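Long-range contacts in beta-glucanase (Clostridium thermocellum, PDB 3WVJ), which hydrolyses mixed-linkage beta-1,3-1,4-glucans such as lichenan, as an endo-acting glycoside hydrolase of family 16: residues Y76-M81 and Y208-Y213; K46-L51 and P203-Y208. All coordinates share one frame; numbering follows the deposited sequence.

Interaction 1: residues Y76-M81 and Y208-Y213; sequences YYEVRM and YEYVKY
Glu78 OE2 accepts the hydroxyl hydrogen of Tyr210, with 2.7 Å between OE2 and Tyr210 OH, while OE1 takes that of Tyr76, 2.6 Å from Tyr76 OH. Both oxygens are met on their anti sides, OE1 on the lone pair, OE2 from somewhat out of the carboxylate plane. With CG anti to the backbone N (chi1 -173°) and the chain extended, Glu78 reaches the edge of the Tyr210 ring. One face of that ring carries Arg80 CB in a CH-pi contact, and Lys212 CE lies over the opposite face.

The strands run antiparallel as inner neighbours in the beta-jellyroll. Amides and carbonyls pair mutually at Glu78 and Lys212, the Glu78 N to Lys212 O bond being 2.7 Å. A classic beta bulge follows: Glu209 and Tyr210 both face Arg80, whose carbonyl receives Glu209 N at 2.8 Å. Arg80 N to Tyr210 O is longer, 3.3 Å, and leaves the carbonyl plane by 43°. Glu209 OE1 packs on Arg80 CD, while the salt bridge is long, 4.0 Å between Arg80 NH1 and Glu209 OE2.

On the face opposite Glu78 and Tyr210, Tyr213 turns its edge to the Tyr77 ring, planes 65° apart, with CD1 above the ring centre. Tyr77 OH bonds to the Gly73 carbonyl, Tyr213 OH to that of Tyr74. Met81 lies alongside Tyr208, its CE 3.5 Å from Tyr208 CE1; Tyr208 OH hydrogen-bonds to the Ser92 carbonyl.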
ATOM      1  N   TYR A  76      11.088   7.898   7.472  1.00 46.63           N
ATOM      2  CA  TYR A  76      11.118   7.573   6.029  1.00 46.39           C
ATOM      3  C   TYR A  76      10.738   6.124   5.775  1.00 45.36           C
ATOM      4  O   TYR A  76      11.359   5.180   6.334  1.00 45.59           O
ATOM      5  CB  TYR A  76      12.478   7.903   5.376  1.00 49.11           C
ATOM      6  CG  TYR A  76      12.515   7.576   3.896  1.00 49.72           C
ATOM      7  CD1 TYR A  76      11.638   8.222   2.968  1.00 48.43           C
ATOM      8  CD2 TYR A  76      13.367   6.591   3.421  1.00 50.85           C
ATOM      9  CE1 TYR A  76      11.671   7.906   1.624  1.00 49.07           C
ATOM     10  CE2 TYR A  76      13.400   6.267   2.081  1.00 51.58           C
ATOM     11  CZ  TYR A  76      12.560   6.909   1.185  1.00 50.86           C
ATOM     12  OH  TYR A  76      12.645   6.528  -0.165  1.00 51.84           O
ATOM     13  N   TYR A  77       9.691   5.964   4.953  1.00 43.29           N
ATOM     14  CA  TYR A  77       9.123   4.663   4.637  1.00 42.29           C
ATOM     15  C   TYR A  77       9.473   4.354   3.184  1.00 43.33           C
ATOM     16  O   TYR A  77       9.270   5.200   2.288  1.00 43.24           O
ATOM     17  CB  TYR A  77       7.611   4.664   4.802  1.00 39.59           C
ATOM     18  CG  TYR A  77       7.090   4.834   6.216  1.00 38.70           C
ATOM     19  CD1 TYR A  77       6.440   3.764   6.877  1.00 37.10           C
ATOM     20  CD2 TYR A  77       7.228   6.050   6.885  1.00 38.48           C
ATOM     21  CE1 TYR A  77       5.943   3.929   8.167  1.00 36.91           C
ATOM     22  CE2 TYR A  77       6.720   6.243   8.145  1.00 37.92           C
ATOM     23  CZ  TYR A  77       6.086   5.185   8.792  1.00 37.25           C
ATOM     24  OH  TYR A  77       5.569   5.395  10.035  1.00 37.07           O
ATOM     25  N   GLU A  78      10.019   3.161   2.933  1.00 44.17           N
ATOM     26  CA  GLU A  78      10.320   2.837   1.542  1.00 45.47           C
ATOM     27  C   GLU A  78       9.915   1.439   1.167  1.00 44.90           C
ATOM     28  O   GLU A  78      10.166   0.501   1.914  1.00 45.53           O
ATOM     29  CB  GLU A  78      11.802   3.054   1.261  1.00 48.83           C
ATOM     30  CG  GLU A  78      12.164   2.891  -0.191  1.00 51.34           C
ATOM     31  CD  GLU A  78      13.631   3.154  -0.438  1.00 55.24           C
ATOM     32  OE1 GLU A  78      14.003   4.342  -0.606  1.00 58.20           O
ATOM     33  OE2 GLU A  78      14.412   2.193  -0.491  1.00 56.78           O
ATOM     34  N   VAL A  79       9.314   1.306  -0.002  1.00 43.66           N
ATOM     35  CA  VAL A  79       8.983   0.017  -0.554  1.00 43.45           C
ATOM     36  C   VAL A  79       9.731  -0.128  -1.881  1.00 45.37           C
ATOM     37  O   VAL A  79       9.916   0.852  -2.588  1.00 46.73           O
ATOM     38  CB  VAL A  79       7.436  -0.107  -0.736  1.00 40.88           C
ATOM     39  CG1 VAL A  79       6.870   0.893  -1.786  1.00 39.95           C
ATOM     40  CG2 VAL A  79       7.047  -1.529  -1.069  1.00 41.03           C
ATOM     41  N   ARG A  80      10.146  -1.332  -2.234  1.00 46.85           N
ATOM     42  CA  ARG A  80      10.551  -1.661  -3.599  1.00 49.17           C
ATOM     43  C   ARG A  80       9.553  -2.705  -4.123  1.00 48.15           C
ATOM     44  O   ARG A  80       9.339  -3.736  -3.467  1.00 48.24           O
ATOM     45  CB  ARG A  80      11.999  -2.203  -3.653  1.00 53.06           C
ATOM     46  CG  ARG A  80      12.370  -2.817  -5.016  1.00 56.29           C
ATOM     47  CD  ARG A  80      13.843  -3.278  -5.039  1.00 61.13           C
ATOM     48  NE  ARG A  80      14.534  -2.197  -5.696  1.00 65.10           N
ATOM     49  CZ  ARG A  80      14.810  -2.140  -6.987  1.00 67.37           C
ATOM     50  NH1 ARG A  80      14.620  -3.176  -7.794  1.00 69.31           N
ATOM     51  NH2 ARG A  80      15.331  -1.029  -7.449  1.00 69.09           N
ATOM     52  N   MET A  81       8.937  -2.430  -5.271  1.00 47.12           N
ATOM     53  CA  MET A  81       7.747  -3.144  -5.733  1.00 45.91           C
ATOM     54  C   MET A  81       7.479  -2.975  -7.265  1.00 46.54           C
ATOM     55  O   MET A  81       8.061  -2.114  -7.942  1.00 47.42           O
ATOM     56  CB  MET A  81       6.485  -2.689  -4.935  1.00 43.18           C
ATOM     57  CG  MET A  81       6.015  -1.274  -5.228  1.00 42.07           C
ATOM     58  SD  MET A  81       4.466  -0.855  -4.335  1.00 40.75           S
ATOM     59  CE  MET A  81       3.247  -1.726  -5.330  1.00 39.76           C
ATOM     60  N   TYR A 208       6.533  -7.479  -4.333  1.00 45.82           N
ATOM     61  CA  TYR A 208       7.240  -6.555  -3.442  1.00 45.16           C
ATOM     62  C   TYR A 208       8.553  -7.214  -3.083  1.00 47.79           C
ATOM     63  O   TYR A 208       8.539  -8.361  -2.733  1.00 48.12           O
ATOM     64  CB  TYR A 208       6.395  -6.325  -2.173  1.00 42.41           C
ATOM     65  CG  TYR A 208       4.993  -5.727  -2.451  1.00 40.04           C
ATOM     66  CD1 TYR A 208       4.750  -4.376  -2.222  1.00 38.94           C
ATOM     67  CD2 TYR A 208       3.941  -6.498  -2.981  1.00 39.63           C
ATOM     68  CE1 TYR A 208       3.513  -3.813  -2.477  1.00 37.31           C
ATOM     69  CE2 TYR A 208       2.706  -5.930  -3.292  1.00 38.51           C
ATOM     70  CZ  TYR A 208       2.495  -4.575  -2.995  1.00 37.14           C
ATOM     71  OH  TYR A 208       1.314  -3.908  -3.231  1.00 36.11           O
ATOM     72  N   GLU A 209       9.667  -6.496  -3.101  1.00 50.26           N
ATOM     73  CA  GLU A 209      10.940  -7.098  -2.642  1.00 53.99           C
ATOM     74  C   GLU A 209      11.261  -6.759  -1.205  1.00 52.63           C
ATOM     75  O   GLU A 209      11.874  -7.550  -0.515  1.00 53.45           O
ATOM     76  CB  GLU A 209      12.121  -6.659  -3.497  1.00 57.71           C
ATOM     77  CG  GLU A 209      11.952  -6.865  -4.987  1.00 61.36           C
ATOM     78  CD  GLU A 209      13.247  -6.606  -5.703  1.00 66.12           C
ATOM     79  OE1 GLU A 209      14.225  -6.242  -4.995  1.00 70.00           O
ATOM     80  OE2 GLU A 209      13.307  -6.819  -6.934  1.00 69.31           O
ATOM     81  N   TYR A 210      10.902  -5.550  -0.790  1.00 50.74           N
ATOM     82  CA  TYR A 210      11.190  -5.135   0.591  1.00 50.10           C
ATOM     83  C   TYR A 210      10.302  -3.969   1.049  1.00 47.85           C
ATOM     84  O   TYR A 210       9.574  -3.366   0.254  1.00 46.35           O
ATOM     85  CB  TYR A 210      12.663  -4.783   0.813  1.00 51.75           C
ATOM     86  CG  TYR A 210      13.254  -3.535   0.135  1.00 52.61           C
ATOM     87  CD1 TYR A 210      12.821  -2.240   0.473  1.00 51.31           C
ATOM     88  CD2 TYR A 210      14.285  -3.658  -0.792  1.00 54.66           C
ATOM     89  CE1 TYR A 210      13.356  -1.118  -0.151  1.00 51.94           C
ATOM     90  CE2 TYR A 210      14.841  -2.549  -1.388  1.00 55.48           C
ATOM     91  CZ  TYR A 210      14.382  -1.297  -1.049  1.00 54.23           C
ATOM     92  OH  TYR A 210      14.948  -0.216  -1.637  1.00 55.96           O
ATOM     93  N   VAL A 211      10.405  -3.701   2.343  1.00 47.21           N
ATOM     94  CA  VAL A 211       9.828  -2.554   3.020  1.00 45.44           C
ATOM     95  C   VAL A 211      10.869  -2.188   4.085  1.00 47.35           C
ATOM     96  O   VAL A 211      11.419  -3.082   4.803  1.00 47.41           O
ATOM     97  CB  VAL A 211       8.532  -2.968   3.695  1.00 43.44           C
ATOM     98  CG1 VAL A 211       8.174  -2.003   4.812  1.00 42.55           C
ATOM     99  CG2 VAL A 211       7.418  -3.068   2.685  1.00 41.22           C
ATOM    100  N   LYS A 212      11.210  -0.900   4.128  1.00 48.27           N
ATOM    101  CA  LYS A 212      12.183  -0.343   5.069  1.00 50.20           C
ATOM    102  C   LYS A 212      11.615   0.909   5.707  1.00 49.77           C
ATOM    103  O   LYS A 212      10.876   1.713   5.064  1.00 49.06           O
ATOM    104  CB  LYS A 212      13.508  -0.036   4.376  1.00 53.43           C
ATOM    105  CG  LYS A 212      14.225  -1.270   3.871  1.00 55.92           C
ATOM    106  CD  LYS A 212      15.321  -0.950   2.871  1.00 59.87           C
ATOM    107  CE  LYS A 212      16.153  -2.192   2.601  1.00 63.11           C
ATOM    108  NZ  LYS A 212      17.302  -1.882   1.702  1.00 68.95           N
ATOM    109  N   TYR A 213      11.878   1.042   6.995  1.00 49.77           N
ATOM    110  CA  TYR A 213      11.560   2.271   7.729  1.00 49.38           C
ATOM    111  C   TYR A 213      12.810   2.809   8.454  1.00 52.28           C
ATOM    112  O   TYR A 213      13.555   2.051   9.144  1.00 54.13           O
ATOM    113  CB  TYR A 213      10.363   2.052   8.673  1.00 46.91           C
ATOM    114  CG  TYR A 213      10.241   3.082   9.809  1.00 47.05           C
ATOM    115  CD1 TYR A 213       9.461   4.236   9.644  1.00 46.51           C
ATOM    116  CD2 TYR A 213      10.893   2.892  11.047  1.00 47.92           C
ATOM    117  CE1 TYR A 213       9.328   5.164  10.659  1.00 46.16           C
ATOM    118  CE2 TYR A 213      10.766   3.821  12.056  1.00 48.41           C
ATOM    119  CZ  TYR A 213       9.970   4.934  11.846  1.00 47.14           C
ATOM    120  OH  TYR A 213       9.857   5.879  12.800  1.00 47.58           O
TER

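Interaction 2: residues K46-L51 and P203-Y208; sequences KMILTL and PLQAEY
Met47 folds its methyl back against the ring of Tyr208 on the inward side of this antiparallel strand pair, part of the beta-jellyroll of family 16. Chi1 of -179° carries CG away from the backbone N, and two further bends bring CE to 3.6 Å from Tyr208 CD2; the sulfur approaches the ring obliquely in a Met-aromatic contact. Farther along the ring, Leu49 CD1 meets Tyr208 CE2 at 3.8 Å. Met47 and Leu49 therefore fit against successive atoms of one ring side, while the small Ala206, paired with Leu49, sits between the larger Tyr208 and Leu204. Leu51 and Leu204 continue the apolar row side by side. Strand 179-187 faces it, with Met183 against Met47 and Tyr208, and Leu185 against Leu49 and Leu51.

On the other side of the pair, the branches of Ile48 divide between two neighbours: CG2 packs on the amide of Gln205, and CD1 lies alongside the carboxylate of Glu207. Lys46 crosses the same glutamate, its CD touching OE1, but the charged ends stay apart, with 4.8 Å between Lys46 NZ and Glu207 OE1. Thr50 CG2 rests beside the ring of Pro203, 3.9 Å from Pro203 CB. Six backbone hydrogen bonds, at Met47–Tyr208, Leu49–Ala206 and Leu51–Leu204, set the pairing. The threonine's other branch meets the glutamine amide: Gln205 NE2 donates to Thr50 OG1 at 3.3 Å, with OG1 lying 21° out of the amide plane.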
ATOM      1  N   LYS A  46      10.536 -12.457  -3.610  1.00 57.08           N
ATOM      2  CA  LYS A  46       9.385 -11.497  -3.478  1.00 53.97           C
ATOM      3  C   LYS A  46       8.160 -11.956  -2.685  1.00 51.27           C
ATOM      4  O   LYS A  46       7.966 -13.144  -2.465  1.00 52.40           O
ATOM      5  CB  LYS A  46       9.042 -10.932  -4.856  1.00 54.85           C
ATOM      6  CG  LYS A  46      10.347 -10.418  -5.455  1.00 57.20           C
ATOM      7  CD  LYS A  46      10.383 -10.451  -6.924  1.00 59.58           C
ATOM      8  CE  LYS A  46      11.869 -10.401  -7.308  1.00 62.45           C
ATOM      9  NZ  LYS A  46      11.995 -10.850  -8.701  1.00 65.89           N
ATOM     10  N   MET A  47       7.414 -10.988  -2.145  1.00 48.02           N
ATOM     11  CA  MET A  47       6.124 -11.256  -1.613  1.00 45.40           C
ATOM     12  C   MET A  47       5.159 -10.984  -2.761  1.00 44.79           C
ATOM     13  O   MET A  47       5.293  -9.966  -3.505  1.00 44.38           O
ATOM     14  CB  MET A  47       5.889 -10.367  -0.407  1.00 43.57           C
ATOM     15  CG  MET A  47       4.546 -10.590   0.255  1.00 41.96           C
ATOM     16  SD  MET A  47       3.231  -9.601  -0.515  1.00 40.97           S
ATOM     17  CE  MET A  47       3.456  -8.007   0.265  1.00 38.69           C
ATOM     18  N   ILE A  48       4.216 -11.897  -2.979  1.00 44.60           N
ATOM     19  CA  ILE A  48       3.289 -11.785  -4.117  1.00 44.30           C
ATOM     20  C   ILE A  48       1.863 -11.625  -3.549  1.00 42.12           C
ATOM     21  O   ILE A  48       1.481 -12.339  -2.629  1.00 41.50           O
ATOM     22  CB  ILE A  48       3.457 -12.993  -5.031  1.00 47.02           C
ATOM     23  CG1 ILE A  48       4.900 -12.994  -5.472  1.00 49.19           C
ATOM     24  CG2 ILE A  48       2.579 -12.885  -6.253  1.00 47.32           C
ATOM     25  CD1 ILE A  48       5.078 -13.559  -6.830  1.00 52.49           C
ATOM     26  N   LEU A  49       1.130 -10.604  -4.011  1.00 40.78           N
ATOM     27  CA  LEU A  49      -0.276 -10.515  -3.743  1.00 39.41           C
ATOM     28  C   LEU A  49      -0.993 -10.920  -5.004  1.00 40.34           C
ATOM     29  O   LEU A  49      -0.675 -10.417  -6.087  1.00 40.75           O
ATOM     30  CB  LEU A  49      -0.703  -9.050  -3.400  1.00 37.94           C
ATOM     31  CG  LEU A  49      -0.062  -8.438  -2.160  1.00 37.04           C
ATOM     32  CD1 LEU A  49      -0.700  -7.030  -1.982  1.00 35.39           C
ATOM     33  CD2 LEU A  49      -0.350  -9.278  -0.933  1.00 37.02           C
ATOM     34  N   THR A  50      -1.932 -11.857  -4.888  1.00 40.76           N
ATOM     35  CA  THR A  50      -2.620 -12.381  -6.079  1.00 42.12           C
ATOM     36  C   THR A  50      -4.109 -12.171  -5.940  1.00 41.45           C
ATOM     37  O   THR A  50      -4.720 -12.659  -4.990  1.00 40.90           O
ATOM     38  CB  THR A  50      -2.320 -13.874  -6.338  1.00 43.93           C
ATOM     39  OG1 THR A  50      -0.901 -14.050  -6.429  1.00 44.60           O
ATOM     40  CG2 THR A  50      -2.944 -14.329  -7.651  1.00 45.47           C
ATOM     41  N   LEU A  51      -4.651 -11.396  -6.870  1.00 41.93           N
ATOM     42  CA  LEU A  51      -6.075 -11.160  -7.005  1.00 41.77           C
ATOM     43  C   LEU A  51      -6.561 -12.233  -7.948  1.00 44.09           C
ATOM     44  O   LEU A  51      -6.015 -12.449  -9.053  1.00 45.47           O
ATOM     45  CB  LEU A  51      -6.309  -9.828  -7.624  1.00 41.17           C
ATOM     46  CG  LEU A  51      -7.700  -9.519  -8.196  1.00 41.36           C
ATOM     47  CD1 LEU A  51      -8.743  -9.695  -7.122  1.00 40.42           C
ATOM     48  CD2 LEU A  51      -7.748  -8.088  -8.711  1.00 40.68           C
ATOM     49  N   PRO A 203      -5.656 -14.488 -13.050  1.00 53.61           N
ATOM     50  CA  PRO A 203      -5.100 -13.895 -11.825  1.00 51.21           C
ATOM     51  C   PRO A 203      -4.403 -12.619 -12.240  1.00 50.14           C
ATOM     52  O   PRO A 203      -4.087 -12.463 -13.417  1.00 51.49           O
ATOM     53  CB  PRO A 203      -4.043 -14.950 -11.376  1.00 52.63           C
ATOM     54  CG  PRO A 203      -3.819 -15.796 -12.578  1.00 55.48           C
ATOM     55  CD  PRO A 203      -5.114 -15.839 -13.304  1.00 56.16           C
ATOM     56  N   LEU A 204      -4.161 -11.734 -11.291  1.00 47.94           N
ATOM     57  CA  LEU A 204      -3.321 -10.544 -11.413  1.00 47.14           C
ATOM     58  C   LEU A 204      -2.448 -10.534 -10.150  1.00 45.84           C
ATOM     59  O   LEU A 204      -2.899 -10.979  -9.118  1.00 44.75           O
ATOM     60  CB  LEU A 204      -4.197  -9.283 -11.353  1.00 45.57           C
ATOM     61  CG  LEU A 204      -5.000  -9.012 -12.626  1.00 46.93           C
ATOM     62  CD1 LEU A 204      -6.001  -7.860 -12.483  1.00 45.19           C
ATOM     63  CD2 LEU A 204      -4.070  -8.740 -13.800  1.00 49.11           C
ATOM     64  N   GLN A 205      -1.241  -9.985 -10.205  1.00 45.94           N
ATOM     65  CA  GLN A 205      -0.370  -9.940  -9.027  1.00 45.53           C
ATOM     66  C   GLN A 205       0.459  -8.677  -8.991  1.00 44.49           C
ATOM     67  O   GLN A 205       0.823  -8.118 -10.020  1.00 45.69           O
ATOM     68  CB  GLN A 205       0.613 -11.118  -8.954  1.00 47.99           C
ATOM     69  CG  GLN A 205       0.207 -12.384  -9.669  1.00 51.35           C
ATOM     70  CD  GLN A 205       1.316 -13.440  -9.713  1.00 53.34           C
ATOM     71  OE1 GLN A 205       2.316 -13.269 -10.404  1.00 54.09           O
ATOM     72  NE2 GLN A 205       1.142 -14.540  -8.928  1.00 54.48           N
ATOM     73  N   ALA A 206       0.768  -8.263  -7.781  1.00 42.29           N
ATOM     74  CA  ALA A 206       1.707  -7.203  -7.507  1.00 42.03           C
ATOM     75  C   ALA A 206       2.797  -7.919  -6.694  1.00 42.81           C
ATOM     76  O   ALA A 206       2.515  -8.811  -5.889  1.00 41.95           O
ATOM     77  CB  ALA A 206       1.033  -6.109  -6.640  1.00 39.25           C
ATOM     78  N   GLU A 207       4.027  -7.457  -6.855  1.00 44.60           N
ATOM     79  CA  GLU A 207       5.189  -8.102  -6.227  1.00 46.39           C
ATOM     80  C   GLU A 207       6.017  -7.077  -5.479  1.00 45.90           C
ATOM     81  O   GLU A 207       6.143  -5.914  -5.885  1.00 45.81           O
ATOM     82  CB  GLU A 207       5.987  -8.796  -7.298  1.00 49.49           C
ATOM     83  CG  GLU A 207       5.154  -9.553  -8.321  1.00 51.23           C
ATOM     84  CD  GLU A 207       6.049 -10.387  -9.223  1.00 55.94           C
ATOM     85  OE1 GLU A 207       7.274 -10.267  -9.088  1.00 57.58           O
ATOM     86  OE2 GLU A 207       5.558 -11.177 -10.040  1.00 57.97           O
ATOM     87  N   TYR A 208       6.533  -7.479  -4.333  1.00 45.82           N
ATOM     88  CA  TYR A 208       7.240  -6.555  -3.442  1.00 45.16           C
ATOM     89  C   TYR A 208       8.553  -7.214  -3.083  1.00 47.79           C
ATOM     90  O   TYR A 208       8.539  -8.361  -2.733  1.00 48.12           O
ATOM     91  CB  TYR A 208       6.395  -6.325  -2.173  1.00 42.41           C
ATOM     92  CG  TYR A 208       4.993  -5.727  -2.451  1.00 40.04           C
ATOM     93  CD1 TYR A 208       4.750  -4.376  -2.222  1.00 38.94           C
ATOM     94  CD2 TYR A 208       3.941  -6.498  -2.981  1.00 39.63           C
ATOM     95  CE1 TYR A 208       3.513  -3.813  -2.477  1.00 37.31           C
ATOM     96  CE2 TYR A 208       2.706  -5.930  -3.292  1.00 38.51           C
ATOM     97  CZ  TYR A 208       2.495  -4.575  -2.995  1.00 37.14           C
ATOM     98  OH  TYR A 208       1.314  -3.908  -3.231  1.00 36.11           O
TER

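How the interactions relate
Strand 204-214 serves both contacts, which lie along it with centres about 15 Å apart. Its first half pairs with 46-51 in interaction 2, and its second half with 76-81 in interaction 1, on the opposite edge; Tyr208 belongs to both. Along the chain the order is 46-51, 76-81, 203-208, 208-213, so a late strand is inserted between two early ones and the two contacts cross in sequence. The three strands are consecutive neighbours in the sheet, and on its inward side Tyr208 touches side chains of both neighbours. The contacts also touch directly, Met81 CB lying 3.4 Å from Glu207 O. Strand 204-214, near the C-terminus, thus joins two strands from the first half of the chain within the jellyroll.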